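Local coordinates for uric acid degradation bifunctional protein PucL (Bacillus subtilis, PDB 6A4M), which probably catalyses two steps of uric acid breakdown, oxidation of urate to 5-hydroxyisourate and decarboxylation of the ureidoimidazoline product that follows, at residues F87-Y90 / V91-F95. Numbering follows the deposited sequence.
Sequences FLHY and VAHRF
F87-Y90 and V91-F95 run on as a single alpha-helical stretch, and four successive i to i+4 hydrogen bonds join them: V91 N to F87 O, A92 N to L88 O, H93 N to H89 O and R94 N to Y90 O. The shortest of the four, from A92 N to L88 O, measures 2.8 Å. At the C-terminal end of the series, R94 N lies 3.0 Å from Y90 O. Both segments belong to helix 84-98, which packs with helix 64-78 against the curved antiparallel sheet, as expected of the tunnelling fold to which uricases belong.

On the buried side, CG2 of V91 approaches the F87 ring obliquely and comes nearest to F87 CE1, at 3.4 Å. L88, V91 and A92 all touch L107 on strand 104-121, while F87 reaches V41 on strand 36-45.

Y90 swings its ring out with CG anti to the backbone N (chi1 178°), and R94 brings CG to 3.6 Å from Y90 CE1. This is an aliphatic-on-aromatic contact, made obliquely to the ring, after which the arginine chain bends at chi2 and chi3. Beyond the two segments, the R94 guanidinium pairs with D97 through NH1, Y90 OH is hydrogen-bonded to S78 OG and so ties this turn to helix 64-78, and the H89 ring stacks with Y211.

One turn apart on another side of the helix, H89 and H93 set their imidazoles obliquely to each other, planes at 58° and centroids 4.3 Å apart. H93 CD2 lies over one face of the H89 ring, 3.5 Å from H89 CD2, while H89 NE2 comes within 3.1 Å of H93 NE2.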
loop_
_atom_site.group_PDB
_atom_site.type_symbol
_atom_site.label_atom_id
_atom_site.label_comp_id
_atom_site.label_asym_id
_atom_site.label_seq_id
_atom_site.Cartn_x
_atom_site.Cartn_y
_atom_site.Cartn_z
ATOM N N PHE A 87 -8.692 -6.332 -8.850
ATOM C CA PHE A 87 -8.035 -6.814 -10.071
ATOM C C PHE A 87 -7.334 -8.158 -9.864
ATOM O O PHE A 87 -7.438 -9.048 -10.703
ATOM C CB PHE A 87 -7.031 -5.778 -10.600
ATOM C CG PHE A 87 -6.189 -6.278 -11.745
ATOM C CD1 PHE A 87 -6.790 -6.761 -12.904
ATOM C CD2 PHE A 87 -4.797 -6.276 -11.665
ATOM C CE1 PHE A 87 -6.021 -7.228 -13.962
ATOM C CE2 PHE A 87 -4.023 -6.740 -12.721
ATOM C CZ PHE A 87 -4.636 -7.217 -13.872
ATOM N N LEU A 88 -6.621 -8.299 -8.752
ATOM C CA LEU A 88 -5.943 -9.559 -8.429
ATOM C C LEU A 88 -6.949 -10.686 -8.180
ATOM O O LEU A 88 -6.744 -11.804 -8.642
ATOM C CB LEU A 88 -5.017 -9.390 -7.212
ATOM C CG LEU A 88 -3.841 -8.413 -7.344
ATOM C CD1 LEU A 88 -2.997 -8.452 -6.078
ATOM C CD2 LEU A 88 -2.985 -8.696 -8.569
ATOM N N HIS A 89 -8.026 -10.375 -7.454
ATOM C CA HIS A 89 -9.136 -11.312 -7.216
ATOM C C HIS A 89 -9.783 -11.782 -8.523
ATOM O O HIS A 89 -10.038 -12.975 -8.699
ATOM C CB HIS A 89 -10.176 -10.658 -6.298
ATOM C CG HIS A 89 -11.362 -11.520 -5.997
ATOM N ND1 HIS A 89 -12.609 -11.277 -6.529
ATOM C CD2 HIS A 89 -11.496 -12.610 -5.208
ATOM C CE1 HIS A 89 -13.460 -12.183 -6.081
ATOM N NE2 HIS A 89 -12.810 -13.003 -5.276
ATOM N N TYR A 90 -10.033 -10.833 -9.425
ATOM C CA TYR A 90 -10.521 -11.122 -10.778
ATOM C C TYR A 90 -9.583 -12.103 -11.483
ATOM O O TYR A 90 -9.991 -13.210 -11.830
ATOM C CB TYR A 90 -10.647 -9.805 -11.563
ATOM C CG TYR A 90 -11.099 -9.896 -13.010
ATOM C CD1 TYR A 90 -12.125 -10.760 -13.406
ATOM C CD2 TYR A 90 -10.529 -9.069 -13.980
ATOM C CE1 TYR A 90 -12.549 -10.812 -14.733
ATOM C CE2 TYR A 90 -10.947 -9.117 -15.304
ATOM C CZ TYR A 90 -11.958 -9.985 -15.678
ATOM O OH TYR A 90 -12.355 -10.026 -16.997
ATOM N N VAL A 91 -8.319 -11.707 -11.621
ATOM C CA VAL A 91 -7.299 -12.511 -12.313
ATOM C C VAL A 91 -7.122 -13.896 -11.663
ATOM O O VAL A 91 -7.015 -14.900 -12.373
ATOM C CB VAL A 91 -5.942 -11.750 -12.408
ATOM C CG1 VAL A 91 -4.819 -12.641 -12.933
ATOM C CG2 VAL A 91 -6.078 -10.528 -13.305
ATOM N N ALA A 92 -7.113 -13.946 -10.330
ATOM C CA ALA A 92 -6.962 -15.209 -9.592
ATOM C C ALA A 92 -8.081 -16.189 -9.927
ATOM O O ALA A 92 -7.816 -17.331 -10.304
ATOM C CB ALA A 92 -6.927 -14.958 -8.092
ATOM N N HIS A 93 -9.324 -15.724 -9.785
ATOM C CA HIS A 93 -10.516 -16.521 -10.117
ATOM C C HIS A 93 -10.517 -17.006 -11.570
ATOM O O HIS A 93 -10.747 -18.190 -11.830
ATOM C CB HIS A 93 -11.805 -15.732 -9.834
ATOM C CG HIS A 93 -12.321 -15.901 -8.439
ATOM N ND1 HIS A 93 -13.459 -16.623 -8.151
ATOM C CD2 HIS A 93 -11.848 -15.456 -7.251
ATOM C CE1 HIS A 93 -13.668 -16.610 -6.848
ATOM N NE2 HIS A 93 -12.705 -15.910 -6.277
ATOM N N ARG A 94 -10.244 -16.091 -12.499
ATOM C CA ARG A 94 -10.252 -16.413 -13.928
ATOM C C ARG A 94 -9.131 -17.370 -14.345
ATOM O O ARG A 94 -9.329 -18.167 -15.263
ATOM C CB ARG A 94 -10.219 -15.136 -14.790
ATOM C CG ARG A 94 -11.400 -14.175 -14.605
ATOM C CD ARG A 94 -12.756 -14.865 -14.530
ATOM N NE ARG A 94 -12.977 -15.717 -15.699
ATOM C CZ ARG A 94 -13.792 -16.774 -15.756
ATOM N NH1 ARG A 94 -14.517 -17.159 -14.705
ATOM N NH2 ARG A 94 -13.888 -17.455 -16.896
ATOM N N PHE A 95 -7.973 -17.291 -13.684
ATOM C CA PHE A 95 -6.884 -18.265 -13.897
ATOM C C PHE A 95 -7.304 -19.677 -13.475
ATOM O O PHE A 95 -7.120 -20.633 -14.222
ATOM C CB PHE A 95 -5.601 -17.876 -13.135
ATOM C CG PHE A 95 -4.573 -17.158 -13.970
ATOM C CD1 PHE A 95 -4.031 -17.762 -15.102
ATOM C CD2 PHE A 95 -4.103 -15.899 -13.598
ATOM C CE1 PHE A 95 -3.070 -17.114 -15.864
ATOM C CE2 PHE A 95 -3.140 -15.245 -14.356
ATOM C CZ PHE A 95 -2.623 -15.854 -15.490
#